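Local coordinates for ribokinase (Thermotoga maritima, PDB 1VM7), which probably catalyses the ATP- and magnesium-dependent phosphorylation of D-ribose at O-5, as a homodimeric member of the PfkB carbohydrate kinase family, at residues L29-F34 / F107-K112; G76-S81 / L101-A106; D258-A263 / E276-G281. One frame throughout, in Å; residues are numbered along the deposited sequence.

In the fold
Ribokinases of the PfkB family join a large α/β domain to a small β-sheet lid, and the three contacts sample both parts. Interactions 1 and 2 share strand 105-110 of the four-stranded lid sheet: interaction 2 ties its start to the loop before helix 79-90, interaction 1 pairs its end with strand 24-30. Their centres lie about 22 Å apart, and both touch the second subunit. Strand 24-30 also carries the predicted substrate residues N24, I25 and D26. Interaction 3 lies in the large domain, its centre about 32 Å from that of interaction 1 and about 29 Å from that of interaction 2, and contains D258, the predicted proton acceptor.

Interaction 1 of 3, residues L29-F34 / F107-K112; sequences LKVDHF and FIEVDK
L29 and K30 pair in parallel with E109 and V110, joining the central strands of the small β-sheet lid found in ribokinase-type PfkB kinases. L29 is held through both its N and its O: N donates to I108 O at 2.7 Å, and O accepts from V110 N. V31 N then donates to V110 O in an almost straight bond of 2.9 Å. Farther along, K112 N donates to D32 O at 3.2 Å, from well above the carbonyl plane. The face bearing L29 and E109 packs on the second subunit, L29 against F107 of that subunit.

With CG anti to the backbone N (chi1 179°) and the chain extended, E109 crosses V31 at about a right angle, its CG 3.6 Å from V31 CG2, and runs past F34 CD1 to a salt bridge of OE1 with R117 and a hydrogen bond of OE2 with T35. D32 OD2 takes H33 ND1 at 2.6 Å on its anti lone pair, while H33 NE2 binds E39. D111 gives OD1 to T113 and lays its carboxylate over one face of the F34 ring, the planes 33° apart. The edge of that ring brings CE1 to 3.5 Å from E109 O. A water accepts from F34 N and donates to D111 OD2 at 2.7 Å.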
ATOM      1  N   LEU A  29      -6.150  -3.529   2.423  1.00 32.93           N
ATOM      2  CA  LEU A  29      -6.465  -2.569   3.464  1.00 33.45           C
ATOM      3  C   LEU A  29      -7.976  -2.651   3.733  1.00 33.19           C
ATOM      4  O   LEU A  29      -8.786  -2.269   2.915  1.00 33.47           O
ATOM      5  CB  LEU A  29      -6.049  -1.168   3.047  1.00 33.52           C
ATOM      6  CG  LEU A  29      -4.574  -1.099   2.667  1.00 34.69           C
ATOM      7  CD1 LEU A  29      -4.321   0.046   1.743  1.00 34.55           C
ATOM      8  CD2 LEU A  29      -3.727  -1.058   3.927  1.00 34.12           C
ATOM      9  N   LYS A  30      -8.313  -3.165   4.899  1.00 33.77           N
ATOM     10  CA  LYS A  30      -9.674  -3.307   5.362  1.00 34.34           C
ATOM     11  C   LYS A  30     -10.120  -1.980   5.981  1.00 33.99           C
ATOM     12  O   LYS A  30      -9.487  -1.489   6.918  1.00 33.09           O
ATOM     13  CB  LYS A  30      -9.656  -4.393   6.424  1.00 35.42           C
ATOM     14  CG  LYS A  30     -10.935  -5.047   6.723  1.00 38.87           C
ATOM     15  CD  LYS A  30     -10.683  -6.482   7.180  1.00 42.70           C
ATOM     16  CE  LYS A  30     -10.560  -7.448   5.978  1.00 44.63           C
ATOM     17  NZ  LYS A  30      -9.305  -7.327   5.194  1.00 46.68           N
ATOM     18  N   VAL A  31     -11.198  -1.410   5.437  1.00 33.51           N
ATOM     19  CA  VAL A  31     -11.750  -0.131   5.903  1.00 33.36           C
ATOM     20  C   VAL A  31     -13.244  -0.241   6.141  1.00 32.88           C
ATOM     21  O   VAL A  31     -13.908  -1.153   5.659  1.00 32.84           O
ATOM     22  CB  VAL A  31     -11.484   1.045   4.912  1.00 33.05           C
ATOM     23  CG1 VAL A  31     -10.025   1.363   4.844  1.00 32.44           C
ATOM     24  CG2 VAL A  31     -12.032   0.739   3.513  1.00 34.00           C
ATOM     25  N   ASP A  32     -13.782   0.707   6.894  1.00 32.96           N
ATOM     26  CA  ASP A  32     -15.221   0.745   7.142  1.00 32.66           C
ATOM     27  C   ASP A  32     -15.986   1.043   5.844  1.00 32.53           C
ATOM     28  O   ASP A  32     -16.919   0.347   5.456  1.00 31.74           O
ATOM     29  CB  ASP A  32     -15.536   1.806   8.184  1.00 32.88           C
ATOM     30  CG  ASP A  32     -17.007   1.988   8.394  1.00 33.78           C
ATOM     31  OD1 ASP A  32     -17.633   1.124   9.045  1.00 33.82           O
ATOM     32  OD2 ASP A  32     -17.541   2.995   7.875  1.00 36.90           O
ATOM     33  N   HIS A  33     -15.548   2.078   5.162  1.00 32.28           N
ATOM     34  CA  HIS A  33     -16.229   2.542   3.971  1.00 32.46           C
ATOM     35  C   HIS A  33     -15.134   2.931   3.003  1.00 32.07           C
ATOM     36  O   HIS A  33     -13.964   3.122   3.411  1.00 32.09           O
ATOM     37  CB  HIS A  33     -17.150   3.736   4.322  1.00 33.04           C
ATOM     38  CG  HIS A  33     -16.445   4.833   5.064  1.00 32.90           C
ATOM     39  ND1 HIS A  33     -16.398   4.892   6.440  1.00 33.53           N
ATOM     40  CD2 HIS A  33     -15.711   5.877   4.614  1.00 33.26           C
ATOM     41  CE1 HIS A  33     -15.670   5.934   6.808  1.00 34.23           C
ATOM     42  NE2 HIS A  33     -15.246   6.554   5.716  1.00 34.49           N
ATOM     43  N   PHE A  34     -15.472   3.003   1.728  1.00 31.77           N
ATOM     44  CA  PHE A  34     -14.495   3.445   0.762  1.00 32.44           C
ATOM     45  C   PHE A  34     -14.081   4.868   1.116  1.00 32.33           C
ATOM     46  O   PHE A  34     -14.927   5.756   1.284  1.00 32.31           O
ATOM     47  CB  PHE A  34     -15.036   3.366  -0.670  1.00 32.94           C
ATOM     48  CG  PHE A  34     -15.044   1.963  -1.236  1.00 33.09           C
ATOM     49  CD1 PHE A  34     -13.865   1.267  -1.402  1.00 33.38           C
ATOM     50  CD2 PHE A  34     -16.244   1.348  -1.605  1.00 33.69           C
ATOM     51  CE1 PHE A  34     -13.863  -0.018  -1.913  1.00 32.48           C
ATOM     52  CE2 PHE A  34     -16.247   0.083  -2.128  1.00 32.64           C
ATOM     53  CZ  PHE A  34     -15.049  -0.608  -2.277  1.00 33.51           C
ATOM     54  N   PHE A 107      -2.673  -2.484  -4.307  1.00 33.78           N
ATOM     55  CA  PHE A 107      -3.240  -1.899  -3.091  1.00 34.17           C
ATOM     56  C   PHE A 107      -4.746  -2.035  -3.166  1.00 34.95           C
ATOM     57  O   PHE A 107      -5.400  -1.370  -3.988  1.00 35.17           O
ATOM     58  CB  PHE A 107      -2.873  -0.440  -2.990  1.00 33.41           C
ATOM     59  CG  PHE A 107      -1.407  -0.210  -2.947  1.00 34.03           C
ATOM     60  CD1 PHE A 107      -0.681  -0.058  -4.122  1.00 34.37           C
ATOM     61  CD2 PHE A 107      -0.736  -0.170  -1.745  1.00 33.52           C
ATOM     62  CE1 PHE A 107       0.680   0.164  -4.078  1.00 32.92           C
ATOM     63  CE2 PHE A 107       0.640   0.077  -1.710  1.00 35.06           C
ATOM     64  CZ  PHE A 107       1.336   0.235  -2.868  1.00 32.29           C
ATOM     65  N   ILE A 108      -5.276  -2.910  -2.319  1.00 34.79           N
ATOM     66  CA  ILE A 108      -6.645  -3.362  -2.419  1.00 34.72           C
ATOM     67  C   ILE A 108      -7.396  -2.810  -1.219  1.00 34.72           C
ATOM     68  O   ILE A 108      -7.137  -3.185  -0.078  1.00 35.34           O
ATOM     69  CB  ILE A 108      -6.750  -4.914  -2.441  1.00 34.64           C
ATOM     70  CG1 ILE A 108      -5.889  -5.520  -3.555  1.00 33.77           C
ATOM     71  CG2 ILE A 108      -8.247  -5.354  -2.563  1.00 33.80           C
ATOM     72  CD1 ILE A 108      -5.580  -6.996  -3.393  1.00 36.17           C
ATOM     73  N   GLU A 109      -8.318  -1.893  -1.474  1.00 34.40           N
ATOM     74  CA  GLU A 109      -9.140  -1.310  -0.400  1.00 33.55           C
ATOM     75  C   GLU A 109     -10.444  -2.052  -0.374  1.00 33.53           C
ATOM     76  O   GLU A 109     -11.120  -2.073  -1.370  1.00 32.94           O
ATOM     77  CB  GLU A 109      -9.345   0.188  -0.641  1.00 33.04           C
ATOM     78  CG  GLU A 109     -10.198   0.904   0.402  1.00 33.62           C
ATOM     79  CD  GLU A 109     -10.283   2.433   0.190  1.00 34.17           C
ATOM     80  OE1 GLU A 109      -9.677   2.980  -0.769  1.00 34.67           O
ATOM     81  OE2 GLU A 109     -10.952   3.087   1.013  1.00 31.72           O
ATOM     82  N   VAL A 110     -10.763  -2.700   0.761  1.00 33.76           N
ATOM     83  CA  VAL A 110     -11.961  -3.496   0.938  1.00 34.05           C
ATOM     84  C   VAL A 110     -12.827  -2.902   2.050  1.00 34.21           C
ATOM     85  O   VAL A 110     -12.376  -2.760   3.185  1.00 34.45           O
ATOM     86  CB  VAL A 110     -11.655  -4.980   1.353  1.00 34.08           C
ATOM     87  CG1 VAL A 110     -12.853  -5.824   1.113  1.00 35.91           C
ATOM     88  CG2 VAL A 110     -10.543  -5.559   0.570  1.00 35.39           C
ATOM     89  N   ASP A 111     -14.070  -2.550   1.731  1.00 34.33           N
ATOM     90  CA  ASP A 111     -14.958  -1.976   2.753  1.00 34.26           C
ATOM     91  C   ASP A 111     -15.651  -3.069   3.577  1.00 34.14           C
ATOM     92  O   ASP A 111     -15.363  -4.252   3.427  1.00 33.87           O
ATOM     93  CB  ASP A 111     -15.904  -0.894   2.183  1.00 34.25           C
ATOM     94  CG  ASP A 111     -17.104  -1.454   1.401  1.00 34.82           C
ATOM     95  OD1 ASP A 111     -17.261  -2.675   1.286  1.00 34.70           O
ATOM     96  OD2 ASP A 111     -17.918  -0.631   0.920  1.00 33.98           O
ATOM     97  N   LYS A 112     -16.529  -2.685   4.488  1.00 35.12           N
ATOM     98  CA  LYS A 112     -17.149  -3.677   5.398  1.00 35.47           C
ATOM     99  C   LYS A 112     -18.108  -4.645   4.695  1.00 35.45           C
ATOM    100  O   LYS A 112     -18.500  -5.683   5.275  1.00 35.62           O
ATOM    101  CB  LYS A 112     -17.895  -2.975   6.533  1.00 35.32           C
ATOM    102  CG  LYS A 112     -19.040  -2.072   6.099  1.00 36.85           C
ATOM    103  CD  LYS A 112     -19.832  -1.530   7.309  1.00 37.41           C
ATOM    104  CE  LYS A 112     -20.988  -0.612   6.873  1.00 39.07           C
ATOM    105  NZ  LYS A 112     -22.146  -0.571   7.855  1.00 40.59           N
TER
HETATM  106  O   HOH W   1     -18.053   2.063   1.368  1.00 26.63           O

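Interaction 2 of 3, residues G76-S81 / L101-A106; sequences GNDDYS and LPTGRA
D78 faces T103 and R105 across a junction in which a helix N-cap also anchors the entry to a lid strand. Within its own segment D78 caps helix 79-90: OD1 accepts from S81 N, while S81 OG donates back to D78 O and also bonds to R98. The carboxylate is turned this way because CG sits between the backbone N and the carbonyl carbon (chi1 46°).

Hydrogen bonds across the contact use both oxygens. T103 OG1 donates to D78 OD1 at 2.5 Å, shorter than usual and doubtful as an exact length, and itself accepts from G76 N at 3.1 Å. D78 OD2 receives T103 N on its syn side at 3.0 Å. A water links N77 N to L101 O, and close by G76 CA lies 3.2 Å from L101 O, where a side chain on G76 would clash.

The charged interaction is a salt bridge between D78 OD2 and R105 NH2, 3.0 Å long but weak as a hydrogen bond. R105 bends at chi3 (63°) and grips T103 O side-on with NE and NH2, with T103 O close to the guanidinium plane; this pair of hydrogen bonds to one carbonyl oxygen probably holds the group against rotation.

Aromatic packing completes the contact: the edge of the Y80 ring, through CD2, meets one face of the R105 guanidinium off centre, 3.6 Å from NH1, the planes 59° apart. R105 also packs on Y80 of the second subunit.

An asparagine at D78 would probably deprive R105 of this countercharge and turn an amide NH2 toward S81 N or T103 N, a donor that then lacks its acceptor. With one carboxylate serving a helix start, a threonine and an arginine, the negative charge is probably stabilised from several directions, and the loop is tied to the strand at the dimer interface.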
ATOM      1  N   GLY A  76      11.847  -7.068  -7.178  1.00 30.78           N
ATOM      2  CA  GLY A  76      12.702  -5.949  -6.815  1.00 30.91           C
ATOM      3  C   GLY A  76      13.858  -6.384  -5.938  1.00 31.12           C
ATOM      4  O   GLY A  76      14.246  -7.558  -5.908  1.00 30.57           O
ATOM      5  N   ASN A  77      14.414  -5.426  -5.215  1.00 31.94           N
ATOM      6  CA  ASN A  77      15.457  -5.713  -4.217  1.00 32.74           C
ATOM      7  C   ASN A  77      15.000  -5.345  -2.814  1.00 32.29           C
ATOM      8  O   ASN A  77      15.817  -5.087  -1.933  1.00 32.33           O
ATOM      9  CB  ASN A  77      16.768  -5.012  -4.568  1.00 33.32           C
ATOM     10  CG  ASN A  77      17.565  -5.782  -5.581  1.00 36.56           C
ATOM     11  OD1 ASN A  77      17.937  -6.934  -5.332  1.00 42.42           O
ATOM     12  ND2 ASN A  77      17.835  -5.161  -6.745  1.00 40.47           N
ATOM     13  N   ASP A  78      13.690  -5.370  -2.606  1.00 31.33           N
ATOM     14  CA  ASP A  78      13.111  -4.868  -1.388  1.00 31.30           C
ATOM     15  C   ASP A  78      12.687  -6.015  -0.460  1.00 31.54           C
ATOM     16  O   ASP A  78      12.833  -7.206  -0.773  1.00 30.87           O
ATOM     17  CB  ASP A  78      11.947  -3.921  -1.714  1.00 31.01           C
ATOM     18  CG  ASP A  78      11.005  -4.473  -2.782  1.00 31.57           C
ATOM     19  OD1 ASP A  78      10.876  -5.724  -2.929  1.00 29.54           O
ATOM     20  OD2 ASP A  78      10.379  -3.631  -3.438  1.00 29.02           O
ATOM     21  N   ASP A  79      12.185  -5.641   0.704  1.00 31.41           N
ATOM     22  CA  ASP A  79      11.709  -6.591   1.676  1.00 31.48           C
ATOM     23  C   ASP A  79      10.645  -7.542   1.080  1.00 31.35           C
ATOM     24  O   ASP A  79      10.651  -8.749   1.357  1.00 30.50           O
ATOM     25  CB  ASP A  79      11.214  -5.838   2.925  1.00 32.25           C
ATOM     26  CG  ASP A  79      10.367  -4.608   2.576  1.00 34.83           C
ATOM     27  OD1 ASP A  79       9.715  -4.595   1.482  1.00 35.97           O
ATOM     28  OD2 ASP A  79      10.364  -3.663   3.399  1.00 38.21           O
ATOM     29  N   TYR A  80       9.771  -7.027   0.230  1.00 30.49           N
ATOM     30  CA  TYR A  80       8.790  -7.883  -0.365  1.00 30.65           C
ATOM     31  C   TYR A  80       9.452  -8.900  -1.293  1.00 31.07           C
ATOM     32  O   TYR A  80       9.066 -10.073  -1.321  1.00 30.64           O
ATOM     33  CB  TYR A  80       7.690  -7.069  -1.052  1.00 30.90           C
ATOM     34  CG  TYR A  80       6.729  -6.345  -0.081  1.00 30.23           C
ATOM     35  CD1 TYR A  80       6.406  -6.877   1.170  1.00 33.70           C
ATOM     36  CD2 TYR A  80       6.079  -5.176  -0.453  1.00 32.38           C
ATOM     37  CE1 TYR A  80       5.517  -6.211   2.068  1.00 30.19           C
ATOM     38  CE2 TYR A  80       5.183  -4.508   0.436  1.00 31.92           C
ATOM     39  CZ  TYR A  80       4.903  -5.041   1.682  1.00 30.88           C
ATOM     40  OH  TYR A  80       4.025  -4.374   2.545  1.00 31.14           O
ATOM     41  N   SER A  81      10.448  -8.477  -2.058  1.00 31.17           N
ATOM     42  CA  SER A  81      11.154  -9.420  -2.934  1.00 31.76           C
ATOM     43  C   SER A  81      11.816 -10.537  -2.078  1.00 31.95           C
ATOM     44  O   SER A  81      11.727 -11.727  -2.393  1.00 31.27           O
ATOM     45  CB  SER A  81      12.181  -8.713  -3.841  1.00 31.68           C
ATOM     46  OG  SER A  81      13.321  -8.315  -3.136  1.00 32.56           O
ATOM     47  N   LEU A 101      13.591  -1.731  -9.481  1.00 34.75           N
ATOM     48  CA  LEU A 101      12.273  -1.164  -9.256  1.00 34.00           C
ATOM     49  C   LEU A 101      11.652  -1.860  -8.040  1.00 32.96           C
ATOM     50  O   LEU A 101      12.079  -2.952  -7.669  1.00 32.97           O
ATOM     51  CB  LEU A 101      11.393  -1.343 -10.482  1.00 34.58           C
ATOM     52  CG  LEU A 101      11.659  -0.497 -11.741  1.00 36.63           C
ATOM     53  CD1 LEU A 101      10.557  -0.795 -12.756  1.00 40.16           C
ATOM     54  CD2 LEU A 101      11.661   0.998 -11.485  1.00 37.71           C
ATOM     55  N   PRO A 102      10.654  -1.229  -7.395  1.00 31.53           N
ATOM     56  CA  PRO A 102       9.966  -1.975  -6.346  1.00 30.85           C
ATOM     57  C   PRO A 102       9.279  -3.194  -6.920  1.00 30.39           C
ATOM     58  O   PRO A 102       8.819  -3.167  -8.052  1.00 29.84           O
ATOM     59  CB  PRO A 102       8.935  -0.963  -5.810  1.00 30.85           C
ATOM     60  CG  PRO A 102       9.529   0.375  -6.160  1.00 30.45           C
ATOM     61  CD  PRO A 102      10.089   0.121  -7.533  1.00 31.06           C
ATOM     62  N   THR A 103       9.220  -4.257  -6.130  1.00 30.10           N
ATOM     63  CA  THR A 103       8.480  -5.439  -6.468  1.00 30.31           C
ATOM     64  C   THR A 103       7.064  -4.983  -6.786  1.00 30.51           C
ATOM     65  O   THR A 103       6.570  -4.076  -6.143  1.00 29.81           O
ATOM     66  CB  THR A 103       8.465  -6.449  -5.254  1.00 30.50           C
ATOM     67  OG1 THR A 103       9.807  -6.822  -4.899  1.00 27.71           O
ATOM     68  CG2 THR A 103       7.653  -7.705  -5.575  1.00 30.89           C
ATOM     69  N   GLY A 104       6.409  -5.607  -7.759  1.00 31.29           N
ATOM     70  CA  GLY A 104       5.045  -5.249  -8.139  1.00 31.37           C
ATOM     71  C   GLY A 104       4.134  -5.421  -6.929  1.00 31.88           C
ATOM     72  O   GLY A 104       4.345  -6.343  -6.074  1.00 32.32           O
ATOM     73  N   ARG A 105       3.177  -4.518  -6.821  1.00 32.28           N
ATOM     74  CA  ARG A 105       2.242  -4.504  -5.704  1.00 33.68           C
ATOM     75  C   ARG A 105       0.856  -4.043  -6.117  1.00 33.50           C
ATOM     76  O   ARG A 105       0.692  -3.347  -7.119  1.00 34.59           O
ATOM     77  CB  ARG A 105       2.801  -3.710  -4.543  1.00 34.52           C
ATOM     78  CG  ARG A 105       3.067  -2.252  -4.716  1.00 34.54           C
ATOM     79  CD  ARG A 105       4.044  -1.826  -3.643  1.00 36.60           C
ATOM     80  NE  ARG A 105       5.292  -2.538  -3.835  1.00 38.72           N
ATOM     81  CZ  ARG A 105       6.341  -2.552  -3.015  1.00 39.43           C
ATOM     82  NH1 ARG A 105       6.367  -1.865  -1.882  1.00 39.75           N
ATOM     83  NH2 ARG A 105       7.395  -3.273  -3.356  1.00 38.78           N
ATOM     84  N   ALA A 106      -0.139  -4.520  -5.417  1.00 33.43           N
ATOM     85  CA  ALA A 106      -1.513  -4.096  -5.661  1.00 33.67           C
ATOM     86  C   ALA A 106      -2.057  -3.654  -4.309  1.00 33.91           C
ATOM     87  O   ALA A 106      -1.876  -4.335  -3.279  1.00 32.99           O
ATOM     88  CB  ALA A 106      -2.328  -5.199  -6.249  1.00 33.66           C
TER
HETATM   89  O   HOH W   2      13.517  -3.080  -5.417  1.00 26.59           O
HETATM   90  O   HOH W   3       8.726  -2.513   0.366  1.00 41.55           O

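Interaction 3 of 3, residues D258-A263 / E276-G281; sequences DVFNGA and EAVIFG
F260 and A263 on helix 256-269 meet V278, F280 and G281 on helix 274-288, in an apolar crossing of two large-domain helices. The axes of the two short segments approach to 8.4 Å, their directions 139° apart, and the backbones come closest where F260 CA lies 4.5 Å from G281 CA. G281 permits this: a side chain there would run into F260 CD1, which already stands 3.4 Å from G281 C.

Each phenylalanine reaches the other helix's backbone. F260 points CG away from its own backbone N (chi1 176°), which carries its ring across to set CE1 3.7 Å from V278 O, near the ring plane, with CZ against V278 CG2. F280, with a similar first torsion, answers from the far helix: its edge meets A263 O, CD2 at 3.3 Å. Between them the methyl of A263 fits against G281 CA at 3.7 Å and touches F280 CE2.

In the next shell, V278 O accepts from T282 OG1, F280 packs on I64 of helix 53-65, and N261 OD1 lies at the edge of the F260 ring while bonding K226, a predicted ATP-binding residue. D258, the predicted proton acceptor, lies two residues before F260, its carboxylate hydrogen-bonded by N56 and Q57.

No hydrogen bond crosses between these segments, so their association here probably rests on close fit, helped perhaps by slightly positive ring-edge hydrogens of F260 and F280 facing V278 O and A263 O.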
ATOM      1  N   ASP A 258      -5.682 -19.798 -11.967  1.00 32.91           N
ATOM      2  CA  ASP A 258      -4.248 -20.022 -11.778  1.00 33.63           C
ATOM      3  C   ASP A 258      -3.969 -21.434 -11.282  1.00 33.28           C
ATOM      4  O   ASP A 258      -3.059 -22.120 -11.762  1.00 33.61           O
ATOM      5  CB  ASP A 258      -3.698 -19.010 -10.752  1.00 33.36           C
ATOM      6  CG  ASP A 258      -3.798 -17.562 -11.229  1.00 35.84           C
ATOM      7  OD1 ASP A 258      -3.648 -17.339 -12.471  1.00 37.22           O
ATOM      8  OD2 ASP A 258      -3.985 -16.649 -10.363  1.00 34.62           O
ATOM      9  N   VAL A 259      -4.737 -21.861 -10.285  1.00 32.77           N
ATOM     10  CA  VAL A 259      -4.641 -23.237  -9.811  1.00 32.06           C
ATOM     11  C   VAL A 259      -4.990 -24.216 -10.936  1.00 31.84           C
ATOM     12  O   VAL A 259      -4.264 -25.170 -11.170  1.00 31.39           O
ATOM     13  CB  VAL A 259      -5.514 -23.482  -8.551  1.00 32.22           C
ATOM     14  CG1 VAL A 259      -5.502 -24.946  -8.124  1.00 30.27           C
ATOM     15  CG2 VAL A 259      -4.996 -22.661  -7.405  1.00 32.64           C
ATOM     16  N   PHE A 260      -6.081 -23.963 -11.658  1.00 31.20           N
ATOM     17  CA  PHE A 260      -6.400 -24.805 -12.776  1.00 30.52           C
ATOM     18  C   PHE A 260      -5.225 -24.908 -13.742  1.00 30.82           C
ATOM     19  O   PHE A 260      -4.836 -26.006 -14.140  1.00 30.60           O
ATOM     20  CB  PHE A 260      -7.642 -24.318 -13.528  1.00 30.79           C
ATOM     21  CG  PHE A 260      -7.917 -25.135 -14.730  1.00 29.29           C
ATOM     22  CD1 PHE A 260      -8.536 -26.359 -14.602  1.00 30.76           C
ATOM     23  CD2 PHE A 260      -7.421 -24.763 -15.961  1.00 29.86           C
ATOM     24  CE1 PHE A 260      -8.754 -27.170 -15.710  1.00 32.07           C
ATOM     25  CE2 PHE A 260      -7.622 -25.567 -17.069  1.00 32.27           C
ATOM     26  CZ  PHE A 260      -8.304 -26.778 -16.944  1.00 30.85           C
ATOM     27  N   ASN A 261      -4.682 -23.762 -14.157  1.00 30.89           N
ATOM     28  CA  ASN A 261      -3.641 -23.771 -15.190  1.00 31.53           C
ATOM     29  C   ASN A 261      -2.401 -24.561 -14.745  1.00 31.68           C
ATOM     30  O   ASN A 261      -1.887 -25.350 -15.528  1.00 31.56           O
ATOM     31  CB  ASN A 261      -3.270 -22.342 -15.640  1.00 31.44           C
ATOM     32  CG  ASN A 261      -4.232 -21.788 -16.694  1.00 31.96           C
ATOM     33  OD1 ASN A 261      -5.426 -21.967 -16.595  1.00 33.41           O
ATOM     34  ND2 ASN A 261      -3.695 -21.107 -17.700  1.00 31.68           N
ATOM     35  N   GLY A 262      -1.965 -24.353 -13.496  1.00 31.49           N
ATOM     36  CA  GLY A 262      -0.774 -25.007 -12.971  1.00 31.59           C
ATOM     37  C   GLY A 262      -0.949 -26.497 -12.819  1.00 31.61           C
ATOM     38  O   GLY A 262      -0.082 -27.277 -13.207  1.00 32.24           O
ATOM     39  N   ALA A 263      -2.090 -26.891 -12.261  1.00 31.68           N
ATOM     40  CA  ALA A 263      -2.447 -28.302 -12.109  1.00 31.43           C
ATOM     41  C   ALA A 263      -2.665 -28.972 -13.467  1.00 31.58           C
ATOM     42  O   ALA A 263      -2.196 -30.081 -13.698  1.00 31.50           O
ATOM     43  CB  ALA A 263      -3.672 -28.416 -11.267  1.00 30.99           C
ATOM     44  N   GLU A 276      -7.790 -35.894 -19.353  1.00 34.64           N
ATOM     45  CA  GLU A 276      -7.342 -36.260 -18.004  1.00 34.66           C
ATOM     46  C   GLU A 276      -6.792 -35.042 -17.274  1.00 34.04           C
ATOM     47  O   GLU A 276      -7.098 -34.829 -16.101  1.00 34.08           O
ATOM     48  CB  GLU A 276      -6.253 -37.337 -18.056  1.00 34.51           C
ATOM     49  CG  GLU A 276      -6.743 -38.683 -18.564  1.00 35.46           C
ATOM     50  CD  GLU A 276      -5.625 -39.685 -18.752  1.00 36.03           C
ATOM     51  OE1 GLU A 276      -4.453 -39.275 -18.891  1.00 38.09           O
ATOM     52  OE2 GLU A 276      -5.924 -40.898 -18.758  1.00 39.04           O
ATOM     53  N   ALA A 277      -5.978 -34.251 -17.971  1.00 33.50           N
ATOM     54  CA  ALA A 277      -5.372 -33.069 -17.364  1.00 33.33           C
ATOM     55  C   ALA A 277      -6.409 -32.042 -16.952  1.00 32.99           C
ATOM     56  O   ALA A 277      -6.233 -31.388 -15.924  1.00 32.83           O
ATOM     57  CB  ALA A 277      -4.344 -32.429 -18.285  1.00 33.26           C
ATOM     58  N   VAL A 278      -7.464 -31.874 -17.764  1.00 32.64           N
ATOM     59  CA  VAL A 278      -8.589 -30.985 -17.398  1.00 32.23           C
ATOM     60  C   VAL A 278      -9.256 -31.482 -16.127  1.00 31.82           C
ATOM     61  O   VAL A 278      -9.561 -30.704 -15.233  1.00 31.31           O
ATOM     62  CB  VAL A 278      -9.719 -30.850 -18.475  1.00 32.08           C
ATOM     63  CG1 VAL A 278     -10.983 -30.201 -17.865  1.00 31.21           C
ATOM     64  CG2 VAL A 278      -9.277 -30.012 -19.656  1.00 32.02           C
ATOM     65  N   ILE A 279      -9.505 -32.782 -16.047  1.00 32.05           N
ATOM     66  CA  ILE A 279     -10.140 -33.321 -14.852  1.00 32.19           C
ATOM     67  C   ILE A 279      -9.276 -33.002 -13.628  1.00 32.30           C
ATOM     68  O   ILE A 279      -9.766 -32.540 -12.593  1.00 31.92           O
ATOM     69  CB  ILE A 279     -10.319 -34.837 -14.907  1.00 32.37           C
ATOM     70  CG1 ILE A 279     -11.171 -35.245 -16.109  1.00 32.73           C
ATOM     71  CG2 ILE A 279     -10.916 -35.330 -13.582  1.00 31.97           C
ATOM     72  CD1 ILE A 279     -12.652 -35.305 -15.841  1.00 34.42           C
ATOM     73  N   PHE A 280      -7.979 -33.261 -13.771  1.00 32.47           N
ATOM     74  CA  PHE A 280      -7.047 -33.103 -12.684  1.00 32.31           C
ATOM     75  C   PHE A 280      -7.001 -31.662 -12.201  1.00 32.12           C
ATOM     76  O   PHE A 280      -7.081 -31.411 -11.009  1.00 31.01           O
ATOM     77  CB  PHE A 280      -5.659 -33.577 -13.101  1.00 32.37           C
ATOM     78  CG  PHE A 280      -4.638 -33.484 -11.999  1.00 32.79           C
ATOM     79  CD1 PHE A 280      -4.544 -34.481 -11.038  1.00 32.59           C
ATOM     80  CD2 PHE A 280      -3.782 -32.403 -11.920  1.00 31.90           C
ATOM     81  CE1 PHE A 280      -3.613 -34.412 -10.007  1.00 33.16           C
ATOM     82  CE2 PHE A 280      -2.836 -32.330 -10.900  1.00 34.00           C
ATOM     83  CZ  PHE A 280      -2.760 -33.337  -9.935  1.00 32.28           C
ATOM     84  N   GLY A 281      -6.899 -30.727 -13.149  1.00 32.35           N
ATOM     85  CA  GLY A 281      -6.914 -29.313 -12.849  1.00 32.17           C
ATOM     86  C   GLY A 281      -8.222 -28.837 -12.261  1.00 31.90           C
ATOM     87  O   GLY A 281      -8.258 -27.956 -11.404  1.00 31.74           O
TER